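Hypothetical conserved protein (Geobacillus kaustophilus, PDB 2YXY) is of unknown function; it is a DUF1811-family protein with a helical hairpin and a small antiparallel sheet probably related to SH3-like folds. Local coordinates at residues Leu57-Phe62 / Leu102-Leu107. Numbering follows the deposited sequence.
Sequences LNPADF and LPISLL
Ile-104 and Phe-62 lead an apolar contact without hydrogen bonds between segment 57-62, in the loop from helix 39-54 to strand 67-70, and segment 102-107, at the end of strand 100-103; each contains a 3-10 turn (59-61 and 104-106). A 3-10 turn directly after the fourth strand of the sheet is consistent with the SH3-barrel clan, where one commonly follows that strand. The evidence for a CH-pi contact is that Ile-104 CB stands over one face of the Phe-62 ring, 4.3 Å from its centroid and 26° off the normal. Leu-107 meets the ring obliquely, its CB 3.7 Å from Phe-62 CE2. At the ring edge, in plane, lies the carbonyl O of Pro-59. With CG1 of Ile-104 between backbone N and carbonyl carbon (chi1 57°) and the chain then extended, CD1 reaches the start of the other turn, 3.7 Å from Pro-59 N and 3.8 Å from Leu-57 CB. Leu-57 adds its CD1 branch, 3.5 Å from Ser-105 CA; the Ser-105 hydroxyl instead bonds Ala-50 O in helix 39-54. Beyond the two segments, the Phe-62 ring meets Tyr-68 and Leu-83. Replacing Phe-62 by alanine is likely to leave Ile-104 CB and Leu-107 without their aromatic partner and to open a gap between the segments. Since no hydrogen bond crosses, the fit between the two segments rests on side-chain shape and apolar burial.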
loop_
_atom_site.group_PDB
_atom_site.type_symbol
_atom_site.label_atom_id
_atom_site.label_comp_id
_atom_site.label_asym_id
_atom_site.label_seq_id
_atom_site.Cartn_x
_atom_site.Cartn_y
_atom_site.Cartn_z
ATOM N N LEU A 57 5.729 8.242 0.785
ATOM C CA LEU A 57 6.940 7.546 1.224
ATOM C C LEU A 57 8.063 7.684 0.202
ATOM O O LEU A 57 7.853 8.146 -0.922
ATOM C CB LEU A 57 6.664 6.060 1.474
ATOM C CG LEU A 57 5.657 5.745 2.587
ATOM C CD1 LEU A 57 5.517 4.234 2.702
ATOM C CD2 LEU A 57 6.121 6.339 3.925
ATOM N N ASN A 58 9.257 7.247 0.593
ATOM C CA ASN A 58 10.425 7.355 -0.275
ATOM C C ASN A 58 10.827 5.979 -0.784
ATOM O O ASN A 58 11.249 5.108 -0.015
ATOM C CB ASN A 58 11.570 8.016 0.507
ATOM C CG ASN A 58 12.666 8.563 -0.391
ATOM O OD1 ASN A 58 13.589 9.231 0.088
ATOM N ND2 ASN A 58 12.579 8.290 -1.692
ATOM N N PRO A 59 10.685 5.762 -2.098
ATOM C CA PRO A 59 11.014 4.502 -2.755
ATOM C C PRO A 59 12.472 4.104 -2.504
ATOM O O PRO A 59 12.810 2.920 -2.508
ATOM C CB PRO A 59 10.740 4.803 -4.219
ATOM C CG PRO A 59 9.656 5.840 -4.159
ATOM C CD PRO A 59 10.147 6.732 -3.062
ATOM N N ALA A 60 13.325 5.101 -2.271
ATOM C CA ALA A 60 14.749 4.865 -2.026
ATOM C C ALA A 60 15.009 4.080 -0.744
ATOM O O ALA A 60 16.017 3.390 -0.646
ATOM C CB ALA A 60 15.509 6.198 -1.980
ATOM N N ASP A 61 14.114 4.192 0.238
ATOM C CA ASP A 61 14.270 3.469 1.493
ATOM C C ASP A 61 14.156 1.962 1.297
ATOM O O ASP A 61 14.441 1.183 2.211
ATOM C CB ASP A 61 13.205 3.905 2.500
ATOM C CG ASP A 61 13.265 5.376 2.809
ATOM O OD1 ASP A 61 12.481 5.831 3.672
ATOM O OD2 ASP A 61 14.094 6.074 2.187
ATOM N N PHE A 62 13.728 1.548 0.112
ATOM C CA PHE A 62 13.564 0.126 -0.162
ATOM C C PHE A 62 14.583 -0.348 -1.181
ATOM O O PHE A 62 14.904 0.375 -2.125
ATOM C CB PHE A 62 12.120 -0.145 -0.603
ATOM C CG PHE A 62 11.114 0.329 0.404
ATOM C CD1 PHE A 62 10.652 1.641 0.377
ATOM C CD2 PHE A 62 10.734 -0.494 1.463
ATOM C CE1 PHE A 62 9.832 2.126 1.382
ATOM C CE2 PHE A 62 9.920 -0.021 2.470
ATOM C CZ PHE A 62 9.468 1.301 2.432
ATOM N N LEU A 102 3.608 -4.719 -5.061
ATOM C CA LEU A 102 3.057 -4.256 -3.800
ATOM C C LEU A 102 3.427 -2.804 -3.563
ATOM O O LEU A 102 4.571 -2.420 -3.797
ATOM C CB LEU A 102 3.615 -5.119 -2.667
ATOM C CG LEU A 102 2.698 -5.631 -1.554
ATOM C CD1 LEU A 102 1.502 -6.373 -2.154
ATOM C CD2 LEU A 102 3.493 -6.560 -0.640
ATOM N N PRO A 103 2.464 -1.974 -3.110
ATOM C CA PRO A 103 2.770 -0.553 -2.852
ATOM C C PRO A 103 3.794 -0.539 -1.722
ATOM O O PRO A 103 3.689 -1.360 -0.785
ATOM C CB PRO A 103 1.421 0.043 -2.395
ATOM C CG PRO A 103 0.374 -0.920 -2.910
ATOM C CD PRO A 103 1.059 -2.293 -2.772
ATOM N N ILE A 104 4.763 0.375 -1.785
ATOM C CA ILE A 104 5.800 0.428 -0.750
ATOM C C ILE A 104 5.237 0.713 0.645
ATOM O O ILE A 104 5.879 0.422 1.666
ATOM C CB ILE A 104 6.925 1.465 -1.109
ATOM C CG1 ILE A 104 6.349 2.878 -1.336
ATOM C CG2 ILE A 104 7.631 1.007 -2.377
ATOM C CD1 ILE A 104 7.453 3.934 -1.629
ATOM N N SER A 105 4.022 1.250 0.695
ATOM C CA SER A 105 3.387 1.532 1.980
ATOM C C SER A 105 3.032 0.228 2.730
ATOM O O SER A 105 2.698 0.263 3.914
ATOM C CB SER A 105 2.115 2.360 1.754
ATOM O OG SER A 105 1.279 1.716 0.800
ATOM N N LEU A 106 3.084 -0.914 2.043
ATOM C CA LEU A 106 2.775 -2.186 2.698
ATOM C C LEU A 106 4.033 -2.961 3.181
ATOM O O LEU A 106 3.923 -4.115 3.578
ATOM C CB LEU A 106 1.910 -3.068 1.765
ATOM C CG LEU A 106 0.518 -2.471 1.401
ATOM C CD1 LEU A 106 -0.314 -3.488 0.648
ATOM C CD2 LEU A 106 -0.242 -2.058 2.673
ATOM N N LEU A 107 5.205 -2.316 3.152
ATOM C CA LEU A 107 6.468 -2.924 3.589
ATOM C C LEU A 107 6.966 -2.201 4.841
ATOM O O LEU A 107 7.200 -0.995 4.809
ATOM C CB LEU A 107 7.530 -2.810 2.490
ATOM C CG LEU A 107 7.170 -3.367 1.109
ATOM C CD1 LEU A 107 8.316 -3.083 0.147
ATOM C CD2 LEU A 107 6.879 -4.865 1.192
#